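Local coordinates for Alpha/beta fold hydrolase (Pseudomonas aeruginosa, PDB 6I8W), which breaks down membrane phospholipids as a membrane-bound phospholipase A of the alpha/beta hydrolase fold, a virulence factor of its bacterium, at residues A38-H43 against A53-G58; D48-A53 against D95-G100; K75-R80 against P288-P293. All blocks are in the same frame, centred on the assembly; numbering follows the deposited sequence.

Interaction 1: residues A38-H43 against A53-G58. With CO2 (carbon dioxide), chain F.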
loop_
_atom_site.group_PDB
_atom_site.type_symbol
_atom_site.label_atom_id
_atom_site.label_comp_id
_atom_site.label_asym_id
_atom_site.label_seq_id
_atom_site.Cartn_x
_atom_site.Cartn_y
_atom_site.Cartn_z
ATOM N N ALA A 38 -5.043 3.838 -15.900
ATOM C CA ALA A 38 -5.382 2.567 -15.270
ATOM C C ALA A 38 -6.877 2.296 -15.307
ATOM O O ALA A 38 -7.323 1.206 -14.944
ATOM C CB ALA A 38 -4.895 2.552 -13.845
ATOM N N GLY A 39 -7.653 3.289 -15.735
ATOM C CA GLY A 39 -9.096 3.166 -15.731
ATOM C C GLY A 39 -9.687 3.218 -14.318
ATOM O O GLY A 39 -10.707 2.592 -14.057
ATOM N N LEU A 40 -9.039 3.939 -13.406
ATOM C CA LEU A 40 -9.498 4.048 -12.010
ATOM C C LEU A 40 -10.053 5.438 -11.707
ATOM O O LEU A 40 -9.514 6.422 -12.177
ATOM C CB LEU A 40 -8.350 3.762 -11.047
ATOM C CG LEU A 40 -7.756 2.350 -11.152
ATOM C CD1 LEU A 40 -6.444 2.264 -10.366
ATOM C CD2 LEU A 40 -8.770 1.337 -10.619
ATOM N N SER A 41 -11.128 5.507 -10.935
ATOM C CA SER A 41 -11.643 6.787 -10.465
ATOM C C SER A 41 -11.871 6.723 -8.959
ATOM O O SER A 41 -12.016 5.633 -8.384
ATOM C CB SER A 41 -12.919 7.165 -11.218
ATOM O OG SER A 41 -13.915 6.177 -11.053
ATOM N N GLU A 42 -11.889 7.891 -8.325
ATOM C CA GLU A 42 -11.932 7.988 -6.863
ATOM C C GLU A 42 -13.340 8.146 -6.295
ATOM O O GLU A 42 -14.162 8.881 -6.833
ATOM C CB GLU A 42 -11.044 9.149 -6.393
ATOM C CG GLU A 42 -11.002 9.291 -4.861
ATOM C CD GLU A 42 -9.929 10.259 -4.376
ATOM O OE1 GLU A 42 -9.311 10.941 -5.216
ATOM O OE2 GLU A 42 -9.703 10.338 -3.147
ATOM N N HIS A 43 -13.603 7.446 -5.194
ATOM C CA HIS A 43 -14.859 7.538 -4.480
ATOM C C HIS A 43 -14.556 7.550 -2.995
ATOM O O HIS A 43 -13.401 7.430 -2.598
ATOM C CB HIS A 43 -15.761 6.347 -4.825
ATOM C CG HIS A 43 -15.933 6.138 -6.293
ATOM N ND1 HIS A 43 -16.890 6.798 -7.032
ATOM C CD2 HIS A 43 -15.240 5.373 -7.171
ATOM C CE1 HIS A 43 -16.794 6.431 -8.299
ATOM N NE2 HIS A 43 -15.799 5.570 -8.409
ATOM N N ALA A 53 -11.430 6.673 1.543
ATOM C CA ALA A 53 -11.246 6.995 0.141
ATOM C C ALA A 53 -10.800 5.746 -0.607
ATOM O O ALA A 53 -10.035 4.930 -0.075
ATOM C CB ALA A 53 -10.205 8.131 -0.036
ATOM N N TYR A 54 -11.268 5.584 -1.838
ATOM C CA TYR A 54 -10.829 4.439 -2.618
ATOM C C TYR A 54 -10.883 4.712 -4.098
ATOM O O TYR A 54 -11.558 5.629 -4.552
ATOM C CB TYR A 54 -11.659 3.185 -2.277
ATOM C CG TYR A 54 -13.145 3.216 -2.619
ATOM C CD1 TYR A 54 -14.064 3.831 -1.773
ATOM C CD2 TYR A 54 -13.631 2.595 -3.776
ATOM C CE1 TYR A 54 -15.435 3.856 -2.070
ATOM C CE2 TYR A 54 -15.011 2.603 -4.078
ATOM C CZ TYR A 54 -15.895 3.232 -3.223
ATOM O OH TYR A 54 -17.243 3.243 -3.513
ATOM N N LEU A 55 -10.123 3.919 -4.837
ATOM C CA LEU A 55 -10.182 3.929 -6.292
ATOM C C LEU A 55 -10.950 2.715 -6.752
ATOM O O LEU A 55 -10.891 1.650 -6.108
ATOM C CB LEU A 55 -8.785 3.916 -6.900
ATOM C CG LEU A 55 -7.908 5.120 -6.557
ATOM C CD1 LEU A 55 -6.513 4.928 -7.123
ATOM C CD2 LEU A 55 -8.532 6.418 -7.074
ATOM N N GLU A 56 -11.653 2.860 -7.867
ATOM C CA GLU A 56 -12.406 1.749 -8.439
ATOM C C GLU A 56 -12.359 1.771 -9.971
ATOM O O GLU A 56 -12.367 2.844 -10.583
ATOM C CB GLU A 56 -13.852 1.797 -7.949
ATOM C CG GLU A 56 -14.709 0.639 -8.421
ATOM C CD GLU A 56 -16.159 0.784 -7.995
ATOM O OE1 GLU A 56 -16.568 1.916 -7.665
ATOM O OE2 GLU A 56 -16.886 -0.224 -7.997
ATOM N N GLY A 57 -12.305 0.591 -10.592
ATOM C CA GLY A 57 -12.288 0.505 -12.048
ATOM C C GLY A 57 -12.709 -0.873 -12.514
ATOM O O GLY A 57 -12.856 -1.786 -11.702
ATOM N N GLY A 58 -12.919 -1.025 -13.816
ATOM C CA GLY A 58 -13.335 -2.301 -14.364
ATOM C C GLY A 58 -14.828 -2.505 -14.205
ATOM O O GLY A 58 -15.517 -1.676 -13.623
HETATM C C CO2 F . -17.724 9.522 -3.351
HETATM O O1 CO2 F . -18.118 8.575 -3.836
HETATM O O2 CO2 F . -17.327 10.469 -2.866
HETATM O O HOH W 1 -12.454 1.164 -15.586
HETATM O O HOH W 2 -13.511 4.150 -13.083
#
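S41 and E56 form an antiparallel hydrogen-bonded pair, H43 and Y54 the next one, and the short strand segments 41-43 and 53-57 run at 139° to each other, 4.6 Å apart at their closest. This is the open end of the beta hairpin 41-47/50-57, one edge of the central sheet of the alpha/beta hydrolase fold. E56 N gives a 2.8 Å bond to S41 O. On the face carrying S41, H43, Y54 and E56, H43 lays its CB over one face of the Y54 ring, 3.9 Å from the centroid, a CH-pi contact; Y54 CG stands between its backbone N and carbonyl carbon (chi1 65°), bringing the ring under that CB. Carbon dioxide, bonded by S44 OG, sets its O1 3.4 Å from H43 CB, at the edge of the imidazole. Y54 also packs edge-to-face with F122, while E56 OE2 turns to H90. On the other face L55 CD2 lies against E42 CB; the E42 carboxylate pairs with R35. Earlier in the chain, L40 crosses L55 at about a right angle, CB to CB 4.2 Å, and L40 CD2 is 3.6 Å from G57 N. Water 1 donates to G39 O (2.7 Å) and accepts from G58 N.

Interaction 2: residues D48-A53 against D95-G100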
loop_
_atom_site.group_PDB
_atom_site.type_symbol
_atom_site.label_atom_id
_atom_site.label_comp_id
_atom_site.label_asym_id
_atom_site.label_seq_id
_atom_site.Cartn_x
_atom_site.Cartn_y
_atom_site.Cartn_z
ATOM N N ASP A 48 -18.020 2.595 9.691
ATOM C CA ASP A 48 -17.974 2.880 11.128
ATOM C C ASP A 48 -17.663 4.362 11.350
ATOM O O ASP A 48 -16.846 4.730 12.210
ATOM C CB ASP A 48 -16.976 1.997 11.886
ATOM C CG ASP A 48 -17.405 0.536 11.952
ATOM O OD1 ASP A 48 -18.605 0.260 12.168
ATOM O OD2 ASP A 48 -16.532 -0.343 11.844
ATOM N N ASN A 49 -18.326 5.193 10.551
ATOM C CA ASN A 49 -18.205 6.645 10.629
ATOM C C ASN A 49 -16.811 7.151 10.262
ATOM O O ASN A 49 -16.492 8.303 10.512
ATOM C CB ASN A 49 -18.584 7.150 12.032
ATOM C CG ASN A 49 -19.053 8.603 12.025
ATOM O OD1 ASN A 49 -19.737 9.042 11.101
ATOM N ND2 ASN A 49 -18.682 9.351 13.052
ATOM N N LEU A 50 -15.989 6.311 9.643
ATOM C CA LEU A 50 -14.746 6.826 9.086
ATOM C C LEU A 50 -14.898 6.970 7.583
ATOM O O LEU A 50 -15.384 6.060 6.909
ATOM C CB LEU A 50 -13.564 5.897 9.371
ATOM C CG LEU A 50 -13.228 5.498 10.806
ATOM C CD1 LEU A 50 -11.895 4.751 10.806
ATOM C CD2 LEU A 50 -13.203 6.700 11.738
ATOM N N GLU A 51 -14.420 8.082 7.043
ATOM C CA GLU A 51 -14.422 8.239 5.593
ATOM C C GLU A 51 -13.267 7.459 4.999
ATOM O O GLU A 51 -12.109 7.686 5.327
ATOM C CB GLU A 51 -14.330 9.706 5.182
ATOM C CG GLU A 51 -14.351 9.886 3.672
ATOM C CD GLU A 51 -14.807 11.274 3.261
ATOM O OE1 GLU A 51 -15.374 11.991 4.113
ATOM O OE2 GLU A 51 -14.596 11.648 2.089
ATOM N N ILE A 52 -13.595 6.514 4.136
ATOM C CA ILE A 52 -12.566 5.742 3.471
ATOM C C ILE A 52 -12.544 6.093 1.993
ATOM O O ILE A 52 -13.526 5.872 1.289
ATOM C CB ILE A 52 -12.796 4.253 3.678
ATOM C CG1 ILE A 52 -12.752 3.944 5.189
ATOM C CG2 ILE A 52 -11.780 3.431 2.861
ATOM C CD1 ILE A 52 -12.664 2.465 5.503
ATOM N N ALA A 53 -11.430 6.673 1.543
ATOM C CA ALA A 53 -11.246 6.995 0.141
ATOM C C ALA A 53 -10.800 5.746 -0.607
ATOM O O ALA A 53 -10.035 4.930 -0.075
ATOM C CB ALA A 53 -10.205 8.131 -0.036
ATOM N N ASP A 95 -7.638 3.620 0.585
ATOM C CA ASP A 95 -6.754 4.205 1.573
ATOM C C ASP A 95 -7.168 3.666 2.929
ATOM O O ASP A 95 -8.290 3.919 3.382
ATOM C CB ASP A 95 -6.836 5.740 1.595
ATOM C CG ASP A 95 -6.195 6.383 0.378
ATOM O OD1 ASP A 95 -5.306 5.749 -0.224
ATOM O OD2 ASP A 95 -6.566 7.532 0.057
ATOM N N LEU A 96 -6.283 2.941 3.594
ATOM C CA LEU A 96 -6.595 2.516 4.963
ATOM C C LEU A 96 -6.795 3.733 5.857
ATOM O O LEU A 96 -6.115 4.743 5.679
ATOM C CB LEU A 96 -5.472 1.637 5.517
ATOM C CG LEU A 96 -5.323 0.270 4.830
ATOM C CD1 LEU A 96 -3.976 -0.338 5.177
ATOM C CD2 LEU A 96 -6.454 -0.677 5.245
ATOM N N PRO A 97 -7.759 3.656 6.799
ATOM C CA PRO A 97 -7.838 4.645 7.871
ATOM C C PRO A 97 -6.451 4.893 8.458
ATOM O O PRO A 97 -5.684 3.932 8.638
ATOM C CB PRO A 97 -8.772 3.979 8.899
ATOM C CG PRO A 97 -9.668 3.120 8.050
ATOM C CD PRO A 97 -8.791 2.608 6.931
ATOM N N GLY A 98 -6.134 6.162 8.711
ATOM C CA GLY A 98 -4.808 6.567 9.143
ATOM C C GLY A 98 -3.909 7.050 8.005
ATOM O O GLY A 98 -2.903 7.716 8.258
ATOM N N PHE A 99 -4.290 6.752 6.758
ATOM C CA PHE A 99 -3.428 7.009 5.589
ATOM C C PHE A 99 -4.165 7.653 4.416
ATOM O O PHE A 99 -5.394 7.683 4.386
ATOM C CB PHE A 99 -2.770 5.686 5.125
ATOM C CG PHE A 99 -1.976 5.012 6.207
ATOM C CD1 PHE A 99 -0.684 5.439 6.509
ATOM C CD2 PHE A 99 -2.544 3.996 6.971
ATOM C CE1 PHE A 99 0.041 4.848 7.542
ATOM C CE2 PHE A 99 -1.825 3.396 8.006
ATOM C CZ PHE A 99 -0.530 3.822 8.290
ATOM N N GLY A 100 -3.401 8.176 3.455
ATOM C CA GLY A 100 -3.972 8.723 2.228
ATOM C C GLY A 100 -5.023 9.786 2.483
ATOM O O GLY A 100 -4.815 10.688 3.283
#
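D95 N donates to A53 O at 2.8 Å, almost straight at 174°, and so carries the pairing of strand 50-57 one residue past the end of strand 90-94. The chain then leaves the sheet in a type II turn from L96 to F99, closed by F99 N to L96 O, and the contact passes to side chains. From I52 CB two branches part, and their ends approach the loop: CG1 is anti to the carbonyl carbon (chi1 -60°), which leaves CG2 anti to the backbone N, 3.6 Å from D95 O, while CD1 beyond CG1 lies 4.0 Å from P97 CG and close to P97 CD. The proline ring is shared, because L50 CD1 meets its CB at 3.7 Å, the leucine crossing it at about a right angle. A53 CB approaches D95 OD2 at 3.7 Å. That oxygen is gripped from elsewhere, by a salt bridge to K75 and a bond from D101 N, which probably favours its charged form. S102 OG is bonded to both D95 O and A53 N. Helix 112-125 packs over the apolar patch, with R118 against L50 and P97 and F122 against I52, while L96 turns to helix 138-149.

Interaction 3: residues K75-R80 against P288-P293. With MYR (myristic acid), chain C; BOG (octyl beta-D-glucopyranoside), chain D; IPA (isopropyl alcohol), chain E.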
loop_
_atom_site.group_PDB
_atom_site.type_symbol
_atom_site.label_atom_id
_atom_site.label_comp_id
_atom_site.label_asym_id
_atom_site.label_seq_id
_atom_site.Cartn_x
_atom_site.Cartn_y
_atom_site.Cartn_z
ATOM N N LYS A 75 -3.469 4.394 -1.809
ATOM C CA LYS A 75 -4.053 3.650 -2.923
ATOM C C LYS A 75 -3.342 3.937 -4.248
ATOM O O LYS A 75 -3.388 3.110 -5.169
ATOM C CB LYS A 75 -5.550 3.967 -3.040
ATOM C CG LYS A 75 -5.871 5.424 -3.314
ATOM C CD LYS A 75 -7.336 5.719 -2.985
ATOM C CE LYS A 75 -7.707 7.162 -3.283
ATOM N NZ LYS A 75 -6.868 8.128 -2.523
ATOM N N ASP A 76 -2.689 5.091 -4.365
ATOM C CA ASP A 76 -1.991 5.401 -5.630
ATOM C C ASP A 76 -0.728 4.548 -5.842
ATOM O O ASP A 76 -0.169 4.552 -6.938
ATOM C CB ASP A 76 -1.614 6.885 -5.706
ATOM C CG ASP A 76 -2.817 7.784 -5.972
ATOM O OD1 ASP A 76 -3.689 7.408 -6.781
ATOM O OD2 ASP A 76 -2.882 8.886 -5.397
ATOM N N ASN A 77 -0.279 3.809 -4.820
ATOM C CA ASN A 77 0.779 2.802 -5.015
ATOM C C ASN A 77 0.430 1.761 -6.088
ATOM O O ASN A 77 1.315 1.130 -6.663
ATOM C CB ASN A 77 1.069 2.045 -3.720
ATOM C CG ASN A 77 2.222 2.630 -2.916
ATOM O OD1 ASN A 77 2.934 1.890 -2.239
ATOM N ND2 ASN A 77 2.418 3.939 -2.992
ATOM N N TRP A 78 -0.860 1.576 -6.328
ATOM C CA TRP A 78 -1.339 0.473 -7.162
ATOM C C TRP A 78 -1.646 0.806 -8.617
ATOM O O TRP A 78 -2.041 -0.091 -9.358
ATOM C CB TRP A 78 -2.615 -0.118 -6.538
ATOM C CG TRP A 78 -2.391 -0.721 -5.167
ATOM C CD1 TRP A 78 -2.737 -0.184 -3.943
ATOM C CD2 TRP A 78 -1.768 -1.978 -4.898
ATOM N NE1 TRP A 78 -2.350 -1.053 -2.927
ATOM C CE2 TRP A 78 -1.759 -2.158 -3.498
ATOM C CE3 TRP A 78 -1.229 -2.987 -5.718
ATOM C CZ2 TRP A 78 -1.234 -3.308 -2.901
ATOM C CZ3 TRP A 78 -0.702 -4.104 -5.129
ATOM C CH2 TRP A 78 -0.709 -4.265 -3.731
ATOM N N LEU A 79 -1.476 2.063 -9.033
ATOM C CA LEU A 79 -2.025 2.502 -10.333
ATOM C C LEU A 79 -1.485 1.738 -11.539
ATOM O O LEU A 79 -2.246 1.284 -12.393
ATOM C CB LEU A 79 -1.767 4.002 -10.550
ATOM C CG LEU A 79 -2.266 4.875 -9.387
ATOM C CD1 LEU A 79 -2.136 6.360 -9.711
ATOM C CD2 LEU A 79 -3.694 4.512 -9.050
ATOM N N ARG A 80 -0.170 1.648 -11.650
ATOM C CA ARG A 80 0.412 1.034 -12.840
ATOM C C ARG A 80 0.202 -0.475 -12.832
ATOM O O ARG A 80 0.069 -1.105 -13.872
ATOM C CB ARG A 80 1.893 1.388 -12.942
ATOM C CG ARG A 80 2.105 2.849 -13.354
ATOM C CD ARG A 80 3.538 3.303 -13.185
ATOM N NE ARG A 80 3.694 4.682 -13.633
ATOM C CZ ARG A 80 4.807 5.387 -13.494
ATOM N NH1 ARG A 80 5.874 4.825 -12.942
ATOM N NH2 ARG A 80 4.861 6.638 -13.931
ATOM N N PRO A 288 7.481 -4.410 -5.481
ATOM C CA PRO A 288 7.532 -4.878 -6.876
ATOM C C PRO A 288 6.407 -4.290 -7.738
ATOM O O PRO A 288 6.640 -3.956 -8.914
ATOM C CB PRO A 288 7.373 -6.412 -6.759
ATOM C CG PRO A 288 7.638 -6.754 -5.357
ATOM C CD PRO A 288 7.417 -5.521 -4.511
ATOM N N MET A 289 5.217 -4.140 -7.160
ATOM C CA MET A 289 4.069 -3.633 -7.921
ATOM C C MET A 289 4.258 -2.167 -8.313
ATOM O O MET A 289 3.571 -1.678 -9.203
ATOM C CB MET A 289 2.765 -3.802 -7.137
ATOM C CG MET A 289 2.537 -2.741 -6.075
ATOM S SD MET A 289 3.538 -3.069 -4.577
ATOM C CE MET A 289 2.897 -1.784 -3.497
ATOM N N VAL A 290 5.190 -1.469 -7.657
ATOM C CA VAL A 290 5.532 -0.104 -8.070
ATOM C C VAL A 290 6.805 -0.082 -8.923
ATOM O O VAL A 290 6.863 0.620 -9.925
ATOM C CB VAL A 290 5.718 0.828 -6.853
ATOM C CG1 VAL A 290 6.088 2.250 -7.305
ATOM C CG2 VAL A 290 4.459 0.836 -5.987
ATOM N N GLU A 291 7.823 -0.845 -8.514
ATOM C CA GLU A 291 9.107 -0.845 -9.211
ATOM C C GLU A 291 9.008 -1.440 -10.627
ATOM O O GLU A 291 9.545 -0.893 -11.592
ATOM C CB GLU A 291 10.164 -1.614 -8.399
ATOM C CG GLU A 291 11.558 -1.557 -9.059
ATOM C CD GLU A 291 12.717 -1.973 -8.149
ATOM O OE1 GLU A 291 13.808 -2.242 -8.693
ATOM O OE2 GLU A 291 12.570 -1.994 -6.902
ATOM N N ARG A 292 8.326 -2.573 -10.726
ATOM C CA ARG A 292 8.147 -3.275 -11.995
ATOM C C ARG A 292 6.684 -3.720 -12.091
ATOM O O ARG A 292 6.364 -4.904 -11.917
ATOM C CB ARG A 292 9.106 -4.465 -12.093
ATOM C CG ARG A 292 10.585 -4.084 -11.914
ATOM C CD ARG A 292 11.522 -4.823 -12.861
ATOM N NE ARG A 292 11.594 -6.267 -12.620
ATOM C CZ ARG A 292 12.498 -6.870 -11.851
ATOM N NH1 ARG A 292 13.433 -6.162 -11.227
ATOM N NH2 ARG A 292 12.479 -8.192 -11.722
ATOM N N PRO A 293 5.784 -2.761 -12.352
ATOM C CA PRO A 293 4.339 -2.986 -12.214
ATOM C C PRO A 293 3.772 -4.009 -13.200
ATOM O O PRO A 293 3.016 -4.881 -12.799
ATOM C CB PRO A 293 3.730 -1.604 -12.515
ATOM C CG PRO A 293 4.879 -0.625 -12.471
ATOM C CD PRO A 293 6.091 -1.407 -12.857
HETATM C C1 MYR C . 5.888 0.991 1.850
HETATM O O1 MYR C . 5.011 0.190 1.449
HETATM O O2 MYR C . 6.466 0.854 2.952
HETATM C C2 MYR C . 6.327 2.117 0.933
HETATM C C3 MYR C . 5.515 2.085 -0.362
HETATM C C4 MYR C . 6.139 2.968 -1.439
HETATM C C5 MYR C . 6.053 4.445 -1.088
HETATM C C6 MYR C . 6.463 5.283 -2.291
HETATM C C7 MYR C . 5.318 6.160 -2.791
HETATM C C8 MYR C . 5.271 6.178 -4.316
HETATM C C9 MYR C . 4.946 7.565 -4.868
HETATM C C10 MYR C . 3.536 7.604 -5.445
HETATM C C11 MYR C . 3.296 8.854 -6.284
HETATM C C12 MYR C . 1.802 9.065 -6.509
HETATM C C13 MYR C . 1.546 9.767 -7.833
HETATM C C14 MYR C . 0.351 9.154 -8.527
HETATM C C1 BOG D . 5.922 10.637 -14.040
HETATM O O1 BOG D . 5.832 9.807 -12.881
HETATM C C2 BOG D . 7.119 10.142 -14.862
HETATM O O2 BOG D . 8.304 10.714 -14.312
HETATM C C3 BOG D . 7.051 10.466 -16.354
HETATM O O3 BOG D . 8.095 9.807 -17.087
HETATM C C4 BOG D . 5.692 10.024 -16.861
HETATM O O4 BOG D . 5.601 10.173 -18.290
HETATM C C5 BOG D . 4.679 10.896 -16.121
HETATM O O5 BOG D . 4.664 10.570 -14.723
HETATM C C6 BOG D . 3.271 10.810 -16.712
HETATM O O6 BOG D . 2.435 9.938 -15.949
HETATM C "C1'" BOG D . 4.807 10.201 -11.975
HETATM C "C2'" BOG D . 4.569 9.068 -10.987
HETATM C "C3'" BOG D . 5.870 8.317 -10.755
HETATM C "C4'" BOG D . 5.772 7.349 -9.591
HETATM C "C5'" BOG D . 7.096 7.353 -8.839
HETATM C "C6'" BOG D . 7.185 6.183 -7.871
HETATM C "C7'" BOG D . 8.197 6.481 -6.774
HETATM C "C8'" BOG D . 9.537 6.840 -7.371
HETATM C C1 IPA E . 3.088 4.340 -8.238
HETATM C C2 IPA E . 1.987 4.298 -9.289
HETATM C C3 IPA E . 2.123 5.466 -10.256
HETATM O O2 IPA E . 2.047 3.043 -9.984
HETATM O O HOH W 3 1.591 0.433 -9.258
HETATM O O HOH W 4 6.674 2.192 -12.219
#
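A Met-aromatic contact joins the 3-10 turn 75-78 to the short helix 288-291, close to S137 and H286, which with D258 probably form the catalytic triad of this hydrolase. M289 SD stands 4.8 Å from the centroid of the W78 six-membered ring, oblique to it, and M289 CG touches W78 CZ3 at 3.6 Å. The methionine chain starts with CG between its backbone N and carbonyl carbon (chi1 80°) and bends again at chi2, bringing CE over a face of the indole and within 3.9 Å of N77 OD1. V290 CG2 presses on N77 O at 3.2 Å. Farther along, R80 CB lies against P293 CB at 3.5 Å. Two waters link the backbones and R80: water 3 donates to N77 O and M289 O, and water 4, in the guanidinium plane, accepts from R80 NH1 and donates to V290 O. Bound molecules also touch the 75-80 segment: C3 of myristic acid lies 3.2 Å from N77 OD1, and isopropyl alcohol O2 accepts a 3.1 Å bond from R80 N. W78 and M289 both rest on N136 of strand 131-136, while the turn leans on L55 of strand 50-57 and R80 pairs with E34 of helix 3-38.

How the interactions relate
Leaving helix 3-38, the chain enters strand 41-47 and returns along 50-57, so interaction 1 closes a short hairpin loop. Interaction 2 starts within that hairpin and closes a 42-residue step, crossing interaction 1 along the chain; the two share A53 and bind the hairpin to the loop after strand 90-94. Interaction 3 opens inside the span of interaction 2, crosses it, and closes only near the C terminus, after more than 200 residues; it follows interaction 1 in series. In space K75 links all three: its amino end belongs with D95 of interaction 2, while its CD packs on L55 of interaction 1. L55 also meets L79, joining the hairpin to the start of helix 79-82.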